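Suppressor protein MPT5 (Saccharomyces cerevisiae, PDB 5BZ1) binds the 3'-UTR of target mRNAs through its Pumilio-repeat domain, the part described here, and regulates their expression after transcription. Local coordinates at residues L58-N63 / N95-R100; K68-L73 / Q103-T108; Q204-L209 / A234-R239. All coordinates share one frame; numbering follows the deposited sequence.

Interaction 1. Residues L58-N63 / N95-R100; sequences LDPFGN and NQYGTR. With nucleotides of chain B.
Tyr97 meets Pro60 because its CG lies beside the backbone N and anti to the carbonyl carbon (chi1 -55°), which carries the ring across to the 58-63 turn. Asn63 takes the rarer position, with CG between the backbone N and the carbonyl carbon (chi1 85°), and its amide faces the RNA. Pro60 CA sits over the centre of the Tyr97 ring, 3.7 Å from the centroid and 7° off the normal, a CH-pi contact. Gln96 CG covers the opposite face. Leu58 CD2 packs on the amide of Asn95, 3.6 Å from Asn95 CG. A water joins the two turns, donating a hydrogen bond to Leu58 O and accepting one from Asn95 ND2.

Asn63 reads the base of U9 of chain B with both ends of its amide. Its OD1 accepts from U9 N3 at 2.7 Å, and its ND2 donates to U9 O2 at 2.9 Å. The same ND2 also donates to Asp59 O at 2.9 Å, with the acceptor in the amide plane, which fixes the flip of the amide. U9 O2 lies at the edge of the Tyr97 ring, near its plane, 3.1 Å from Tyr97 CD1. With an alanine here, Pro60 CA and Gln96 CG would probably lose the ring between them, and U9 O2 the ring edge beside it. The guanidinium of Arg100 lies between the bases of U9 and U7 of chain B, one on each face, and its NH2 donates to U9 OP2 at 3.0 Å. Asp59 OD2 and Asn95 OD1 each accept two backbone N-H groups and cap the turns into helices 62-69 and 98-107. Side chains from successive repeats that grip a base edge and stack between bases are characteristic of the RNA-binding surface of PUF proteins.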
# COMPACT_ATOMS: atom_id res chain seq x y z
N LEU A 58 -2.57 -15.52 23.64
CA LEU A 58 -3.89 -14.92 23.53
C LEU A 58 -4.36 -14.24 24.82
O LEU A 58 -5.45 -13.67 24.87
CB LEU A 58 -4.91 -15.98 23.11
CG LEU A 58 -4.57 -16.74 21.82
CD1 LEU A 58 -5.57 -17.85 21.57
CD2 LEU A 58 -4.55 -15.78 20.64
N ASP A 59 -3.53 -14.30 25.86
CA ASP A 59 -3.94 -13.84 27.19
C ASP A 59 -3.66 -12.36 27.39
O ASP A 59 -2.63 -11.85 26.95
CB ASP A 59 -3.23 -14.67 28.26
CG ASP A 59 -3.79 -14.43 29.65
OD1 ASP A 59 -4.79 -15.09 30.00
OD2 ASP A 59 -3.24 -13.59 30.38
N PRO A 60 -4.60 -11.65 28.06
CA PRO A 60 -4.48 -10.21 28.33
C PRO A 60 -3.18 -9.84 29.04
O PRO A 60 -2.68 -8.73 28.83
CB PRO A 60 -5.67 -9.94 29.26
CG PRO A 60 -6.68 -10.96 28.87
CD PRO A 60 -5.89 -12.19 28.50
N PHE A 61 -2.66 -10.74 29.87
CA PHE A 61 -1.42 -10.49 30.58
C PHE A 61 -0.30 -11.41 30.10
O PHE A 61 0.86 -11.01 30.03
CB PHE A 61 -1.64 -10.62 32.10
CG PHE A 61 -2.71 -9.72 32.63
CD1 PHE A 61 -2.54 -8.34 32.62
CD2 PHE A 61 -3.90 -10.24 33.12
CE1 PHE A 61 -3.54 -7.50 33.09
CE2 PHE A 61 -4.90 -9.41 33.60
CZ PHE A 61 -4.72 -8.03 33.59
N GLY A 62 -0.66 -12.64 29.74
CA GLY A 62 0.30 -13.59 29.19
C GLY A 62 1.02 -13.10 27.94
O GLY A 62 2.19 -13.44 27.72
N ASN A 63 0.34 -12.31 27.12
CA ASN A 63 0.93 -11.79 25.89
C ASN A 63 2.13 -10.89 26.17
O ASN A 63 3.08 -10.84 25.38
CB ASN A 63 -0.11 -11.08 25.01
CG ASN A 63 -0.33 -9.63 25.40
OD1 ASN A 63 0.39 -8.73 24.95
ND2 ASN A 63 -1.34 -9.38 26.23
N ASN A 95 -6.61 -11.93 16.87
CA ASN A 95 -6.79 -11.69 18.30
C ASN A 95 -6.12 -10.38 18.73
O ASN A 95 -5.00 -10.09 18.30
CB ASN A 95 -6.23 -12.86 19.11
CG ASN A 95 -6.65 -12.82 20.56
OD1 ASN A 95 -5.93 -12.31 21.42
ND2 ASN A 95 -7.83 -13.36 20.85
N GLN A 96 -6.79 -9.62 19.58
CA GLN A 96 -6.29 -8.31 19.99
C GLN A 96 -5.01 -8.42 20.81
O GLN A 96 -4.18 -7.51 20.81
CB GLN A 96 -7.36 -7.53 20.76
CG GLN A 96 -7.73 -8.12 22.12
CD GLN A 96 -8.70 -7.25 22.89
OE1 GLN A 96 -8.50 -6.04 23.02
NE2 GLN A 96 -9.76 -7.86 23.42
N TYR A 97 -4.86 -9.55 21.50
CA TYR A 97 -3.65 -9.82 22.27
C TYR A 97 -2.68 -10.64 21.43
O TYR A 97 -1.47 -10.41 21.45
CB TYR A 97 -4.01 -10.54 23.57
CG TYR A 97 -5.03 -9.79 24.40
CD1 TYR A 97 -4.74 -8.54 24.90
CD2 TYR A 97 -6.27 -10.34 24.66
CE1 TYR A 97 -5.66 -7.84 25.65
CE2 TYR A 97 -7.21 -9.65 25.41
CZ TYR A 97 -6.89 -8.40 25.91
OH TYR A 97 -7.81 -7.70 26.65
N GLY A 98 -3.23 -11.59 20.67
CA GLY A 98 -2.42 -12.46 19.83
C GLY A 98 -1.58 -11.71 18.81
O GLY A 98 -0.41 -12.05 18.59
N THR A 99 -2.17 -10.69 18.19
CA THR A 99 -1.46 -9.92 17.17
C THR A 99 -0.20 -9.24 17.73
O THR A 99 0.80 -9.14 17.04
CB THR A 99 -2.38 -8.88 16.48
OG1 THR A 99 -1.69 -8.26 15.38
CG2 THR A 99 -2.84 -7.80 17.45
N ARG A 100 -0.26 -8.81 18.99
CA ARG A 100 0.89 -8.17 19.63
C ARG A 100 2.00 -9.20 19.85
O ARG A 100 3.18 -8.93 19.60
CB ARG A 100 0.50 -7.53 20.96
CG ARG A 100 -0.71 -6.59 20.90
CD ARG A 100 -0.43 -5.34 20.07
NE ARG A 100 -1.53 -4.38 20.15
CZ ARG A 100 -1.41 -3.13 20.58
NH1 ARG A 100 -0.22 -2.67 20.96
NH2 ARG A 100 -2.47 -2.34 20.63
P U B 9 -1.70 0.30 23.58
OP1 U B 9 -0.25 0.07 23.80
OP2 U B 9 -2.27 0.16 22.22
O5' U B 9 -2.50 -0.69 24.55
C5' U B 9 -3.91 -0.80 24.51
C4' U B 9 -4.36 -2.11 25.11
O4' U B 9 -3.89 -3.20 24.28
C3' U B 9 -3.79 -2.40 26.49
O3' U B 9 -4.55 -1.80 27.52
C2' U B 9 -3.76 -3.92 26.54
O2' U B 9 -5.03 -4.44 26.92
C1' U B 9 -3.50 -4.29 25.08
N1 U B 9 -2.07 -4.59 24.80
C2 U B 9 -1.61 -5.86 25.10
O2 U B 9 -2.31 -6.73 25.60
N3 U B 9 -0.28 -6.09 24.80
C4 U B 9 0.60 -5.19 24.24
O4 U B 9 1.76 -5.54 24.03
C5 U B 9 0.04 -3.90 23.95
C6 U B 9 -1.25 -3.65 24.23
P U B 7 -7.68 1.59 16.48
OP1 U B 7 -8.61 0.50 16.89
OP2 U B 7 -8.10 3.00 16.68
O5' U B 7 -6.29 1.36 17.24
C5' U B 7 -6.17 1.55 18.64
C4' U B 7 -4.75 1.87 19.06
O4' U B 7 -3.98 0.63 19.17
C3' U B 7 -3.96 2.77 18.10
O3' U B 7 -3.06 3.59 18.85
C2' U B 7 -3.16 1.75 17.29
O2' U B 7 -2.00 2.27 16.67
C1' U B 7 -2.83 0.72 18.36
N1 U B 7 -2.50 -0.62 17.86
C2 U B 7 -1.17 -0.99 17.84
O2 U B 7 -0.27 -0.25 18.21
N3 U B 7 -0.91 -2.26 17.38
C4 U B 7 -1.83 -3.18 16.94
O4 U B 7 -1.44 -4.28 16.55
C5 U B 7 -3.20 -2.73 17.00
C6 U B 7 -3.48 -1.50 17.45
P A B 10 -3.84 -1.01 28.72
OP1 A B 10 -4.87 -0.21 29.43
OP2 A B 10 -2.64 -0.33 28.17
O5' A B 10 -3.37 -2.16 29.71
C5' A B 10 -4.24 -3.23 30.04
C4' A B 10 -3.83 -3.92 31.32
O4' A B 10 -2.55 -4.57 31.13
C3' A B 10 -3.67 -3.00 32.53
O3' A B 10 -4.09 -3.69 33.71
C2' A B 10 -2.16 -2.78 32.59
O2' A B 10 -1.66 -2.43 33.86
C1' A B 10 -1.65 -4.14 32.13
N9 A B 10 -0.28 -4.14 31.58
C8 A B 10 0.32 -3.19 30.79
N7 A B 10 1.56 -3.49 30.48
C5 A B 10 1.79 -4.71 31.11
C6 A B 10 2.91 -5.56 31.17
N6 A B 10 4.07 -5.31 30.56
N1 A B 10 2.80 -6.70 31.89
C2 A B 10 1.64 -6.97 32.50
N3 A B 10 0.52 -6.25 32.52
C4 A B 10 0.66 -5.12 31.79
O HOH W 1 -8.06 -13.60 23.86

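Interaction 2. Residues K68-L73 / Q103-T108; sequences KLCDYL and QKIIDT. With nucleotides of chain B.
Cys70 touches Lys104 and Ile105 on helix 98-107 and Thr108 just after it. Its SG meets Ile105 CG1 at 3.7 Å, an apolar contact. Its CB lies 3.5 Å from Thr108 OG1 and 3.9 Å from Lys104 CG. Beside this patch, Asp71 and Lys104 form a salt bridge, their side chains crossing at about a right angle. Lys104 NZ is 3.2 Å from Asp71 OD2 and 3.4 Å from Asp71 OD1, so both oxygens are used, but each hydrogen bond is weak.

Lys104 reaches Asp71 by bending at chi2 (57°) and again at chi4 (-71°). Its NZ also donates to Gln67 O, its stronger polar partner, so the ammonium group is tied to both the backbone and the carboxylate of one repeat. Thr108 OG1 donates back to Lys104 O at 3.0 Å, which fixes the hydroxyl beside Cys70. Further out, Lys78 NZ donates to both Cys70 O and Thr108 O, tying the two chain segments together. Gln103, one residue before Lys104, turns to the RNA instead, and its NE2 donates to O4 of U7 of chain B at 2.9 Å.

Pumilio repeats 2 and 3 thus meet here through a small apolar patch with a charged pair beside it. Because Lys104 NZ has its stronger bond to Gln67 O and only weak ones to Asp71, the pair is probably held more by charge attraction than by well-directed hydrogen bonds.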
# COMPACT_ATOMS: atom_id res chain seq x y z
N LYS A 68 8.12 -10.35 26.13
CA LYS A 68 9.36 -10.12 26.87
C LYS A 68 10.31 -11.30 26.66
O LYS A 68 11.50 -11.11 26.40
CB LYS A 68 9.07 -9.96 28.37
CG LYS A 68 10.16 -9.19 29.11
CD LYS A 68 10.28 -7.79 28.53
CE LYS A 68 11.48 -7.06 29.08
NZ LYS A 68 11.35 -5.59 28.88
N LEU A 69 9.75 -12.50 26.74
CA LEU A 69 10.50 -13.73 26.55
C LEU A 69 11.24 -13.75 25.21
O LEU A 69 12.35 -14.27 25.12
CB LEU A 69 9.54 -14.92 26.65
CG LEU A 69 9.89 -16.14 27.50
CD1 LEU A 69 10.89 -15.79 28.59
CD2 LEU A 69 8.62 -16.72 28.11
N CYS A 70 10.63 -13.16 24.18
CA CYS A 70 11.25 -13.07 22.86
C CYS A 70 12.61 -12.37 22.86
O CYS A 70 13.42 -12.58 21.96
CB CYS A 70 10.31 -12.38 21.87
SG CYS A 70 8.92 -13.39 21.33
N ASP A 71 12.85 -11.54 23.87
CA ASP A 71 14.12 -10.82 23.97
C ASP A 71 15.21 -11.66 24.65
O ASP A 71 16.37 -11.25 24.68
CB ASP A 71 13.93 -9.51 24.74
CG ASP A 71 13.18 -8.46 23.93
OD1 ASP A 71 13.26 -8.50 22.68
OD2 ASP A 71 12.52 -7.59 24.54
N TYR A 72 14.85 -12.83 25.16
CA TYR A 72 15.77 -13.62 25.98
C TYR A 72 15.91 -15.09 25.56
O TYR A 72 16.90 -15.74 25.90
CB TYR A 72 15.38 -13.54 27.46
CG TYR A 72 15.36 -12.13 28.01
CD1 TYR A 72 16.53 -11.54 28.48
CD2 TYR A 72 14.19 -11.39 28.07
CE1 TYR A 72 16.52 -10.26 28.99
CE2 TYR A 72 14.18 -10.11 28.57
CZ TYR A 72 15.35 -9.55 29.04
OH TYR A 72 15.34 -8.27 29.54
N LEU A 73 14.92 -15.61 24.85
CA LEU A 73 14.91 -17.02 24.44
C LEU A 73 16.13 -17.40 23.59
O LEU A 73 16.59 -16.61 22.76
CB LEU A 73 13.64 -17.36 23.65
CG LEU A 73 12.29 -17.35 24.38
CD1 LEU A 73 11.15 -17.71 23.43
CD2 LEU A 73 12.32 -18.29 25.57
N GLN A 103 3.49 -10.26 16.28
CA GLN A 103 4.32 -9.19 15.73
C GLN A 103 5.71 -9.22 16.37
O GLN A 103 6.72 -9.08 15.68
CB GLN A 103 3.68 -7.82 15.97
CG GLN A 103 2.47 -7.50 15.10
CD GLN A 103 1.75 -6.26 15.57
OE1 GLN A 103 2.33 -5.18 15.65
NE2 GLN A 103 0.46 -6.40 15.89
N LYS A 104 5.75 -9.41 17.68
CA LYS A 104 7.02 -9.46 18.41
C LYS A 104 7.83 -10.69 18.01
O LYS A 104 9.05 -10.60 17.82
CB LYS A 104 6.77 -9.46 19.92
CG LYS A 104 8.05 -9.37 20.75
CD LYS A 104 8.86 -8.13 20.38
CE LYS A 104 10.18 -8.06 21.15
NZ LYS A 104 9.98 -7.75 22.59
N ILE A 105 7.15 -11.82 17.89
CA ILE A 105 7.80 -13.07 17.48
C ILE A 105 8.45 -12.93 16.11
O ILE A 105 9.63 -13.25 15.94
CB ILE A 105 6.81 -14.25 17.49
CG1 ILE A 105 6.42 -14.59 18.93
CG2 ILE A 105 7.41 -15.47 16.81
CD1 ILE A 105 5.31 -15.63 19.05
N ILE A 106 7.68 -12.45 15.13
CA ILE A 106 8.20 -12.19 13.79
C ILE A 106 9.38 -11.22 13.85
O ILE A 106 10.38 -11.40 13.17
CB ILE A 106 7.10 -11.61 12.87
CG1 ILE A 106 6.03 -12.66 12.59
CG2 ILE A 106 7.70 -11.11 11.56
CD1 ILE A 106 4.75 -12.08 12.02
N ASP A 107 9.24 -10.18 14.68
CA ASP A 107 10.24 -9.12 14.76
C ASP A 107 11.58 -9.62 15.31
O ASP A 107 12.62 -8.98 15.10
CB ASP A 107 9.72 -7.98 15.63
CG ASP A 107 10.47 -6.68 15.39
OD1 ASP A 107 10.62 -6.28 14.21
OD2 ASP A 107 10.90 -6.05 16.37
N THR A 108 11.56 -10.75 16.02
CA THR A 108 12.76 -11.28 16.66
C THR A 108 13.14 -12.69 16.22
O THR A 108 13.76 -13.42 17.00
CB THR A 108 12.63 -11.27 18.20
OG1 THR A 108 11.51 -12.08 18.60
CG2 THR A 108 12.42 -9.85 18.71
P U B 7 -7.68 1.59 16.48
OP1 U B 7 -8.61 0.50 16.89
OP2 U B 7 -8.10 3.00 16.68
O5' U B 7 -6.29 1.36 17.24
C5' U B 7 -6.17 1.55 18.64
C4' U B 7 -4.75 1.87 19.06
O4' U B 7 -3.98 0.63 19.17
C3' U B 7 -3.96 2.77 18.10
O3' U B 7 -3.06 3.59 18.85
C2' U B 7 -3.16 1.75 17.29
O2' U B 7 -2.00 2.27 16.67
C1' U B 7 -2.83 0.72 18.36
N1 U B 7 -2.50 -0.62 17.86
C2 U B 7 -1.17 -0.99 17.84
O2 U B 7 -0.27 -0.25 18.21
N3 U B 7 -0.91 -2.26 17.38
C4 U B 7 -1.83 -3.18 16.94
O4 U B 7 -1.44 -4.28 16.55
C5 U B 7 -3.20 -2.73 17.00
C6 U B 7 -3.48 -1.50 17.45

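Interaction 3. Residues Q204-L209 / A234-R239; sequences QFLPGL and AELFNR
The backbones stay well apart, with the closest CA atoms, those of Leu206 and Arg239, 8.1 Å from each other, so side chains make the contact between the turn after helix 192-204 and helix 229-240. Leu206 points toward the helix. Its CG is anti to the backbone N (chi1 -167°), and this sends the two methyl groups out to Leu236. CD2 of Leu206 meets CD2 of Leu236 at 3.7 Å, and Leu206 CD1 is 4.0 Å from the same methyl. The two leucines cross at about a right angle, and both are buried.

Arg239 lies along Leu206 and is itself exposed. Its chain is extended from CG to NE and runs past Leu206 in the opposite direction. Arg239 CD lies 3.9 Å from Leu206 CD2, so the aliphatic part of the arginine adds to the apolar packing. The guanidinium then arrives beside Pro207. Pro207 CD sits over one of its faces, and Pro207 CG is 3.5 Å from Arg239 NH1. Arg239 NH2 comes within 3.3 Å of Gln204 O, but the angle is too poor for a hydrogen bond. The arginine is therefore held here mainly by packing. The nearest atom of the contact is about 9 Å from the bound RNA.

On the helix 192-204 side, Val203 also touches Arg239 and Glu235. Phe205 and Leu209 turn to helix 169-174. Phe237, on helix 229-240, packs instead on helix 288-307. Helices 169-174 and 288-307 thus flank this packing within the curved, all-helical stack of Pumilio repeats.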
# COMPACT_ATOMS: atom_id res chain seq x y z
N GLN A 204 -7.55 -5.59 -14.67
CA GLN A 204 -8.73 -6.39 -14.97
C GLN A 204 -9.99 -5.85 -14.28
O GLN A 204 -11.08 -5.85 -14.87
CB GLN A 204 -8.50 -7.85 -14.57
CG GLN A 204 -9.75 -8.73 -14.67
CD GLN A 204 -9.48 -10.19 -14.37
OE1 GLN A 204 -8.33 -10.60 -14.16
NE2 GLN A 204 -10.54 -11.00 -14.34
N PHE A 205 -9.82 -5.37 -13.05
CA PHE A 205 -10.95 -4.87 -12.27
C PHE A 205 -10.91 -3.36 -12.07
O PHE A 205 -11.42 -2.84 -11.09
CB PHE A 205 -10.98 -5.58 -10.91
CG PHE A 205 -11.29 -7.04 -11.00
CD1 PHE A 205 -12.61 -7.48 -11.02
CD2 PHE A 205 -10.27 -7.97 -11.06
CE1 PHE A 205 -12.90 -8.83 -11.11
CE2 PHE A 205 -10.56 -9.33 -11.15
CZ PHE A 205 -11.87 -9.76 -11.17
N LEU A 206 -10.30 -2.67 -13.03
CA LEU A 206 -10.18 -1.21 -13.01
C LEU A 206 -11.48 -0.43 -12.74
O LEU A 206 -11.46 0.52 -11.94
CB LEU A 206 -9.51 -0.72 -14.30
CG LEU A 206 -9.01 0.72 -14.33
CD1 LEU A 206 -7.99 0.95 -13.24
CD2 LEU A 206 -8.40 1.02 -15.68
N PRO A 207 -12.60 -0.81 -13.39
CA PRO A 207 -13.83 -0.03 -13.15
C PRO A 207 -14.30 -0.05 -11.69
O PRO A 207 -14.95 0.90 -11.26
CB PRO A 207 -14.86 -0.72 -14.04
CG PRO A 207 -14.06 -1.36 -15.12
CD PRO A 207 -12.81 -1.83 -14.43
N GLY A 208 -13.97 -1.11 -10.95
CA GLY A 208 -14.38 -1.20 -9.56
C GLY A 208 -13.38 -0.56 -8.60
O GLY A 208 -13.58 -0.57 -7.39
N LEU A 209 -12.31 -0.01 -9.16
CA LEU A 209 -11.22 0.54 -8.36
C LEU A 209 -11.04 2.04 -8.58
O LEU A 209 -10.77 2.79 -7.63
CB LEU A 209 -9.91 -0.18 -8.69
CG LEU A 209 -9.81 -1.67 -8.39
CD1 LEU A 209 -8.44 -2.21 -8.77
CD2 LEU A 209 -10.09 -1.92 -6.92
N ALA A 234 -0.33 3.09 -21.49
CA ALA A 234 -1.18 2.66 -22.60
C ALA A 234 -2.32 1.76 -22.13
O ALA A 234 -3.45 1.90 -22.59
CB ALA A 234 -0.35 1.96 -23.65
N GLU A 235 -2.02 0.83 -21.23
CA GLU A 235 -3.02 -0.10 -20.71
C GLU A 235 -4.16 0.66 -20.03
O GLU A 235 -5.33 0.42 -20.33
CB GLU A 235 -2.38 -1.07 -19.72
CG GLU A 235 -3.22 -2.29 -19.42
CD GLU A 235 -2.97 -3.43 -20.38
OE1 GLU A 235 -1.81 -3.58 -20.83
OE2 GLU A 235 -3.92 -4.18 -20.68
N LEU A 236 -3.80 1.56 -19.12
CA LEU A 236 -4.79 2.40 -18.45
C LEU A 236 -5.57 3.23 -19.45
O LEU A 236 -6.80 3.29 -19.39
CB LEU A 236 -4.13 3.32 -17.42
CG LEU A 236 -3.68 2.72 -16.09
CD1 LEU A 236 -3.19 3.81 -15.15
CD2 LEU A 236 -4.80 1.92 -15.44
N PHE A 237 -4.87 3.89 -20.36
CA PHE A 237 -5.54 4.79 -21.29
C PHE A 237 -6.47 4.04 -22.24
O PHE A 237 -7.54 4.55 -22.57
CB PHE A 237 -4.54 5.64 -22.07
CG PHE A 237 -5.19 6.79 -22.79
CD1 PHE A 237 -5.72 7.86 -22.07
CD2 PHE A 237 -5.28 6.81 -24.17
CE1 PHE A 237 -6.33 8.92 -22.73
CE2 PHE A 237 -5.89 7.86 -24.83
CZ PHE A 237 -6.41 8.92 -24.11
N ASN A 238 -6.08 2.85 -22.67
CA ASN A 238 -6.93 2.04 -23.54
C ASN A 238 -8.25 1.66 -22.85
O ASN A 238 -9.31 1.67 -23.47
CB ASN A 238 -6.20 0.78 -24.00
CG ASN A 238 -5.06 1.09 -24.96
OD1 ASN A 238 -5.00 2.18 -25.53
ND2 ASN A 238 -4.17 0.13 -25.14
N ARG A 239 -8.16 1.34 -21.56
CA ARG A 239 -9.32 0.91 -20.79
C ARG A 239 -10.24 2.07 -20.39
O ARG A 239 -11.42 1.86 -20.11
CB ARG A 239 -8.88 0.15 -19.54
CG ARG A 239 -9.34 -1.31 -19.49
CD ARG A 239 -9.24 -1.90 -18.09
NE ARG A 239 -10.00 -3.14 -17.97
CZ ARG A 239 -11.32 -3.21 -17.86
NH1 ARG A 239 -12.04 -2.09 -17.86
NH2 ARG A 239 -11.93 -4.38 -17.75

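How the interactions relate
Interactions 1 and 2 are two levels of one interface between Pumilio repeats 2 and 3. Both use helices 62-69 and 98-107, their segments alternate along the chain, and their centres are 14 Å apart. Interaction 1 holds the starts of these helices and interaction 2 their ends. U7 of chain B is met by residues of both. Interaction 3 comes later in the chain, around repeat 6 and the start of repeat 7, on the other side of the chain's centre. Its centre is about 42 Å from interaction 1 and 43 Å from interaction 2. All three lie in the one Pumilio homology domain, whose stacked repeats form the RNA-binding scaffold.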